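Local atomic coordinates of multi-copper Oxidase CueO (Ochrobactrum, PDB entry 6EVG), a protein that oxidises phenolic, lignin-related compounds as a laccase-like multi-copper oxidase, probably coupling their oxidation to the reduction of dioxygen. Residues N229-H234 with D294-M299; L446-N449 with P453-H456. One frame throughout, in Å; residues are numbered along the deposited sequence.

Contact 1. Residues N229-H234 with D294-M299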
ATOM      1  N   ASN A 229      -4.776  -7.924  -3.458  1.00  8.20           N
ATOM      2  CA  ASN A 229      -3.792  -8.510  -4.361  1.00  8.53           C
ATOM      3  C   ASN A 229      -3.662  -7.767  -5.669  1.00  7.88           C
ATOM      4  O   ASN A 229      -2.585  -7.710  -6.249  1.00  9.26           O
ATOM      5  CB  ASN A 229      -4.136  -9.980  -4.648  1.00  8.66           C
ATOM      6  CG  ASN A 229      -3.731 -10.916  -3.535  1.00  8.82           C
ATOM      7  OD1 ASN A 229      -3.969 -10.658  -2.354  1.00  9.90           O
ATOM      8  ND2 ASN A 229      -3.099 -12.047  -3.921  1.00  9.92           N
ATOM      9  N   ALA A 230      -4.803  -7.288  -6.172  1.00  7.73           N
ATOM     10  CA  ALA A 230      -4.860  -6.830  -7.583  1.00  8.27           C
ATOM     11  C   ALA A 230      -5.902  -5.765  -7.857  1.00  8.20           C
ATOM     12  O   ALA A 230      -5.676  -4.907  -8.710  1.00  9.25           O
ATOM     13  CB  ALA A 230      -5.078  -7.995  -8.530  1.00  9.19           C
ATOM     14  N   ARG A 231      -7.056  -5.845  -7.211  1.00  8.14           N
ATOM     15  CA  ARG A 231      -8.175  -4.955  -7.485  1.00  8.30           C
ATOM     16  C   ARG A 231      -7.770  -3.507  -7.283  1.00  7.99           C
ATOM     17  O   ARG A 231      -7.184  -3.168  -6.239  1.00  8.54           O
ATOM     18  CB  ARG A 231      -9.320  -5.278  -6.555  1.00  9.23           C
ATOM     19  CG  ARG A 231     -10.553  -4.414  -6.714  1.00  9.71           C
ATOM     20  CD  ARG A 231     -11.722  -4.876  -5.876  1.00  9.74           C
ATOM     21  NE  ARG A 231     -12.289  -6.130  -6.313  1.00 10.14           N
ATOM     22  CZ  ARG A 231     -13.284  -6.267  -7.196  1.00 10.49           C
ATOM     23  NH1 ARG A 231     -13.818  -5.188  -7.764  1.00 12.77           N
ATOM     24  NH2 ARG A 231     -13.755  -7.455  -7.492  1.00 12.65           N
ATOM     25  N   ASN A 232      -8.167  -2.622  -8.203  1.00  8.14           N
ATOM     26  CA  ASN A 232      -8.113  -1.179  -8.016  1.00  8.33           C
ATOM     27  C   ASN A 232      -9.458  -0.719  -7.471  1.00  8.30           C
ATOM     28  O   ASN A 232     -10.529  -1.190  -7.905  1.00  9.61           O
ATOM     29  CB  ASN A 232      -7.837  -0.454  -9.307  1.00  8.92           C
ATOM     30  CG  ASN A 232      -6.519  -0.857  -9.917  1.00  9.02           C
ATOM     31  OD1 ASN A 232      -5.499  -0.880  -9.233  1.00  9.32           O
ATOM     32  ND2 ASN A 232      -6.524  -1.177 -11.219  1.00 11.22           N
ATOM     33  N   PHE A 233      -9.428   0.198  -6.492  1.00  8.00           N
ATOM     34  CA  PHE A 233     -10.636   0.795  -5.977  1.00  8.33           C
ATOM     35  C   PHE A 233     -10.791   2.179  -6.560  1.00  9.13           C
ATOM     36  O   PHE A 233      -9.814   2.881  -6.798  1.00  9.47           O
ATOM     37  CB  PHE A 233     -10.620   0.837  -4.434  1.00  8.46           C
ATOM     38  CG  PHE A 233     -10.682  -0.521  -3.820  1.00  7.95           C
ATOM     39  CD1 PHE A 233     -11.852  -1.194  -3.641  1.00  9.40           C
ATOM     40  CD2 PHE A 233      -9.497  -1.178  -3.433  1.00  9.02           C
ATOM     41  CE1 PHE A 233     -11.913  -2.457  -3.091  1.00 10.21           C
ATOM     42  CE2 PHE A 233      -9.542  -2.466  -2.935  1.00  9.44           C
ATOM     43  CZ  PHE A 233     -10.733  -3.101  -2.744  1.00  9.41           C
ATOM     44  N   HIS A 234     -12.061   2.601  -6.781  1.00  8.48           N
ATOM     45  CA  HIS A 234     -12.347   3.907  -7.356  1.00  8.78           C
ATOM     46  C   HIS A 234     -13.504   4.434  -6.483  1.00  8.42           C
ATOM     47  O   HIS A 234     -14.675   4.143  -6.789  1.00  9.10           O
ATOM     48  CB  HIS A 234     -12.735   3.792  -8.835  1.00  9.77           C
ATOM     49  CG  HIS A 234     -11.766   3.038  -9.676  1.00 10.80           C
ATOM     50  ND1 HIS A 234     -10.591   3.588 -10.159  1.00 12.08           N
ATOM     51  CD2 HIS A 234     -11.809   1.760 -10.109  1.00 11.61           C
ATOM     52  CE1 HIS A 234      -9.950   2.652 -10.864  1.00 12.82           C
ATOM     53  NE2 HIS A 234     -10.679   1.539 -10.857  1.00 12.58           N
ATOM     54  N   ASP A 294     -20.755  -0.887 -12.373  1.00 15.30           N
ATOM     55  CA  ASP A 294     -21.688  -0.504 -11.319  1.00 14.64           C
ATOM     56  C   ASP A 294     -20.921  -0.380 -10.005  1.00 12.92           C
ATOM     57  O   ASP A 294     -20.069  -1.193  -9.647  1.00 14.96           O
ATOM     58  CB  ASP A 294     -22.762  -1.590 -11.124  1.00 17.24           C
ATOM     59  CG  ASP A 294     -23.663  -1.797 -12.285  1.00 23.12           C
ATOM     60  OD1 ASP A 294     -24.589  -1.013 -12.504  1.00 24.02           O
ATOM     61  OD2 ASP A 294     -23.563  -2.867 -12.873  1.00 35.47           O
ATOM     62  N   ASP A 295     -21.292   0.631  -9.242  1.00 11.80           N
ATOM     63  CA  ASP A 295     -20.746   0.781  -7.881  1.00 11.10           C
ATOM     64  C   ASP A 295     -21.150  -0.380  -6.991  1.00 11.40           C
ATOM     65  O   ASP A 295     -22.302  -0.840  -6.980  1.00 13.46           O
ATOM     66  CB  ASP A 295     -21.210   2.111  -7.273  1.00 11.58           C
ATOM     67  CG  ASP A 295     -20.324   3.284  -7.609  1.00 11.68           C
ATOM     68  OD1 ASP A 295     -19.106   3.120  -7.569  1.00 14.31           O
ATOM     69  OD2 ASP A 295     -20.861   4.454  -7.783  1.00 12.42           O
ATOM     70  N   LEU A 296     -20.182  -0.791  -6.179  1.00 10.40           N
ATOM     71  CA  LEU A 296     -20.326  -1.803  -5.143  1.00 10.69           C
ATOM     72  C   LEU A 296     -20.160  -1.135  -3.768  1.00  9.76           C
ATOM     73  O   LEU A 296     -19.348  -0.223  -3.608  1.00 10.65           O
ATOM     74  CB  LEU A 296     -19.259  -2.889  -5.310  1.00 11.50           C
ATOM     75  CG  LEU A 296     -19.232  -3.615  -6.643  1.00 13.65           C
ATOM     76  CD1 LEU A 296     -18.061  -4.583  -6.695  1.00 15.66           C
ATOM     77  CD2 LEU A 296     -20.532  -4.314  -6.911  1.00 18.06           C
ATOM     78  N   HIS A 297     -20.903  -1.639  -2.792  1.00 10.77           N
ATOM     79  CA  HIS A 297     -20.842  -1.132  -1.426  1.00 10.81           C
ATOM     80  C   HIS A 297     -19.533  -1.583  -0.732  1.00 10.51           C
ATOM     81  O   HIS A 297     -19.190  -2.778  -0.750  1.00 12.10           O
ATOM     82  CB  HIS A 297     -22.018  -1.679  -0.640  1.00 11.57           C
ATOM     83  CG  HIS A 297     -22.133  -1.138   0.738  1.00 11.71           C
ATOM     84  ND1 HIS A 297     -22.667   0.095   1.018  1.00 13.62           N
ATOM     85  CD2 HIS A 297     -21.777  -1.687   1.924  1.00 11.66           C
ATOM     86  CE1 HIS A 297     -22.620   0.271   2.338  1.00 12.22           C
ATOM     87  NE2 HIS A 297     -22.100  -0.796   2.908  1.00 12.27           N
ATOM     88  N   LEU A 298     -18.849  -0.629  -0.109  1.00  9.59           N
ATOM     89  CA  LEU A 298     -17.738  -0.921   0.788  1.00  9.15           C
ATOM     90  C   LEU A 298     -18.125  -0.888   2.254  1.00  8.92           C
ATOM     91  O   LEU A 298     -17.866  -1.816   2.999  1.00  9.90           O
ATOM     92  CB  LEU A 298     -16.553   0.016   0.534  1.00  9.07           C
ATOM     93  CG  LEU A 298     -15.738  -0.324  -0.733  1.00 10.56           C
ATOM     94  CD1 LEU A 298     -14.879   0.846  -1.141  1.00 10.96           C
ATOM     95  CD2 LEU A 298     -14.815  -1.519  -0.428  1.00 12.73           C
ATOM     96  N   MET A 299     -18.703   0.245   2.710  1.00  9.28           N
ATOM     97  CA  MET A 299     -19.019   0.432   4.109  1.00  9.18           C
ATOM     98  C   MET A 299     -19.964   1.607   4.277  1.00  9.36           C
ATOM     99  O   MET A 299     -20.192   2.351   3.301  1.00 10.06           O
ATOM    100  CB  MET A 299     -17.743   0.662   4.944  1.00  9.08           C
ATOM    101  CG  MET A 299     -17.016   1.930   4.584  1.00  9.92           C
ATOM    102  SD  MET A 299     -15.622   2.311   5.653  1.00 10.28           S
ATOM    103  CE  MET A 299     -16.429   2.683   7.175  1.00 12.30           C
TER
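Phe233 brings CE1 of its ring to the CD2 methyl of Leu298, 4.0 Å away, and this is the closest approach between the two segments. The two side chains come together at a slant. Their CA atoms remain 10.0 Å apart, because strand 282-287 runs between strands 233-237 and 295-303 in the same sheet; the contact therefore reaches across an intervening strand and is made by side chains alone. In Phe233, CG stands anti to the carbonyl carbon (chi1 -67°), which places CG beside the backbone N and lets the ring reach Leu298.

One face of this ring is covered from within its own segment: Arg231 CG sits 4.2 Å above the plane, displaced toward the rim. The arginine chain is extended through its first two torsions and bends at the third (chi3 -69°), bringing NH1 to 4.4 Å from Leu296 CD1, a loose van der Waals contact between the polar NH1 and a methyl. The buried guanidinium is gripped by all three nitrogens: NE forms a salt bridge with Asp177, while NH1 and NH2 donate to the backbone oxygens of Gly288 and Gly200. This grip should fix its rotation, and the carboxylate probably balances its charge.

Leu203, on strand 202-205 of the facing sheet, touches Arg231, Leu296 and Leu298, and Leu175 on strand 170-178 meets Phe233. Leu298 and Met299 both lie opposite Leu284 as a classic beta bulge, and Met299 also reaches the facing sheet, at Leu173 and Val205. Aromatic and aliphatic side chains interleaved between two beta sheets in this way form the core of a cupredoxin-like sandwich, the domain fold of multi-copper oxidases.

Contact 2. Residues L446-N449 with P453-H456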
ATOM      1  N   LEU A 446       5.755  13.125 -12.919  1.00 10.84           N
ATOM      2  CA  LEU A 446       5.874  14.249 -13.873  1.00 11.06           C
ATOM      3  C   LEU A 446       4.766  14.325 -14.850  1.00 11.09           C
ATOM      4  O   LEU A 446       4.289  15.430 -15.178  1.00 13.37           O
ATOM      5  CB  LEU A 446       7.219  14.157 -14.629  1.00 12.31           C
ATOM      6  CG  LEU A 446       8.468  14.176 -13.803  1.00 11.91           C
ATOM      7  CD1 LEU A 446       9.669  13.934 -14.691  1.00 14.07           C
ATOM      8  CD2 LEU A 446       8.657  15.438 -12.995  1.00 14.88           C
ATOM      9  N   SER A 447       4.297  13.219 -15.346  1.00 11.78           N
ATOM     10  CA  SER A 447       3.255  13.173 -16.375  1.00 12.58           C
ATOM     11  C   SER A 447       2.556  11.832 -16.361  1.00 11.46           C
ATOM     12  O   SER A 447       3.200  10.802 -16.055  1.00 12.18           O
ATOM     13  CB  SER A 447       3.818  13.496 -17.750  1.00 15.59           C
ATOM     14  OG  SER A 447       4.618  12.471 -18.264  1.00 20.48           O
ATOM     15  N   LEU A 448       1.292  11.834 -16.733  1.00 11.86           N
ATOM     16  CA  LEU A 448       0.471  10.651 -16.926  1.00 11.78           C
ATOM     17  C   LEU A 448      -0.169  10.832 -18.300  1.00 11.76           C
ATOM     18  O   LEU A 448      -0.957  11.761 -18.502  1.00 13.22           O
ATOM     19  CB  LEU A 448      -0.607  10.553 -15.842  1.00 12.58           C
ATOM     20  CG  LEU A 448      -0.082  10.453 -14.401  1.00 12.21           C
ATOM     21  CD1 LEU A 448      -1.193  10.715 -13.417  1.00 13.03           C
ATOM     22  CD2 LEU A 448       0.560   9.113 -14.165  1.00 12.99           C
ATOM     23  N   ASN A 449       0.174   9.989 -19.259  1.00 12.70           N
ATOM     24  CA  ASN A 449      -0.369  10.105 -20.611  1.00 13.76           C
ATOM     25  C   ASN A 449      -0.198  11.507 -21.180  1.00 14.81           C
ATOM     26  O   ASN A 449      -1.120  12.026 -21.863  1.00 16.48           O
ATOM     27  CB  ASN A 449      -1.770   9.535 -20.701  1.00 14.14           C
ATOM     28  CG  ASN A 449      -1.760   8.073 -20.440  1.00 14.40           C
ATOM     29  OD1 ASN A 449      -1.008   7.294 -21.064  1.00 15.79           O
ATOM     30  ND2 ASN A 449      -2.534   7.676 -19.423  1.00 17.33           N
ATOM     31  N   PRO A 453       0.189  15.485 -13.444  1.00 12.97           N
ATOM     32  CA  PRO A 453      -0.761  14.815 -12.590  1.00 12.18           C
ATOM     33  C   PRO A 453      -1.654  15.794 -11.880  1.00 12.65           C
ATOM     34  O   PRO A 453      -1.260  16.958 -11.645  1.00 13.86           O
ATOM     35  CB  PRO A 453       0.129  14.088 -11.568  1.00 13.31           C
ATOM     36  CG  PRO A 453       1.362  14.861 -11.509  1.00 13.47           C
ATOM     37  CD  PRO A 453       1.563  15.354 -12.928  1.00 13.81           C
ATOM     38  N   PRO A 454      -2.834  15.350 -11.447  1.00 12.89           N
ATOM     39  CA  PRO A 454      -3.680  16.203 -10.563  1.00 13.40           C
ATOM     40  C   PRO A 454      -2.927  16.424  -9.260  1.00 12.11           C
ATOM     41  O   PRO A 454      -2.078  15.621  -8.851  1.00 11.83           O
ATOM     42  CB  PRO A 454      -4.951  15.386 -10.379  1.00 14.93           C
ATOM     43  CG  PRO A 454      -4.477  14.010 -10.518  1.00 14.17           C
ATOM     44  CD  PRO A 454      -3.398  14.005 -11.572  1.00 13.43           C
ATOM     45  N   ALA A 455      -3.330  17.469  -8.540  1.00 12.95           N
ATOM     46  CA  ALA A 455      -2.665  17.837  -7.307  1.00 11.91           C
ATOM     47  C   ALA A 455      -2.565  16.673  -6.296  1.00 10.95           C
ATOM     48  O   ALA A 455      -1.526  16.470  -5.667  1.00 11.46           O
ATOM     49  CB  ALA A 455      -3.341  19.036  -6.629  1.00 13.93           C
ATOM     50  N   HIS A 456      -3.646  15.904  -6.162  1.00 10.67           N
ATOM     51  CA  HIS A 456      -3.652  14.830  -5.181  1.00 10.90           C
ATOM     52  C   HIS A 456      -2.599  13.737  -5.464  1.00  9.79           C
ATOM     53  O   HIS A 456      -2.269  12.961  -4.533  1.00 10.53           O
ATOM     54  CB  HIS A 456      -5.031  14.237  -4.962  1.00 10.85           C
ATOM     55  CG  HIS A 456      -5.576  13.357  -6.046  1.00 11.25           C
ATOM     56  ND1 HIS A 456      -6.156  13.842  -7.203  1.00 11.73           N
ATOM     57  CD2 HIS A 456      -5.765  12.016  -6.107  1.00 10.94           C
ATOM     58  CE1 HIS A 456      -6.669  12.841  -7.907  1.00 11.45           C
ATOM     59  NE2 HIS A 456      -6.427  11.702  -7.283  1.00 12.26           N
TER
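The tight connection that follows the edge strand 442-448 turns back on the strand it has just left, and Pro453 is the residue that docks there. Its CD lies 3.5 Å from Leu446 O and 4.2 Å from Ser447 N, so the ring meets the backbone directly, and the CA atoms of Ser447 and Pro453 are only 5.8 Å apart. Having no N-H, the proline cannot extend the sheet through its own nitrogen. Leu448 contributes CD1, which rests 4.1 Å from Pro453 CB at another corner of the ring; the leucine runs at about a right angle to the proline side chain. A longer reach of 4.4 Å takes the same methyl to Pro454 CD. Leu446 and Ser447 form a classic beta bulge opposite Glu471 of strand 469-475, within the third cupredoxin-like domain. This bulge lies just where Pro453 packs on the strand. Beyond the prolines the chain enters a 3-10 turn that leans on strand 251-259 of another sheet: Pro454 and Ala455 touch Glu257, and His456 ND1 is hydrogen-bonded to the carboxylate of Glu257. A bound 1,2-ethanediol, probably from crystallisation, lies about 4 Å from the side chain of Leu448.

In the fold
Contacts 1 and 2 follow one another along the chain without touching: their centres are 22 Å apart and their nearest atoms about 9 Å. Contact 1 is buried between the sheets of one beta sandwich, whereas contact 2 lies nearer the surface, where a loop after strand 442-448 reaches strand 251-259, an outer strand of the sheet that faces contact 1. The copper held by His434, Cys490 and His495 is about 12 Å from the side chain of Arg231. Segment 229-234 also comes close to that site through Asn229, which is hydrogen-bonded to the backbone of Leu493 and, through ND2, to the side chain of Glu494, on the helix that carries His495.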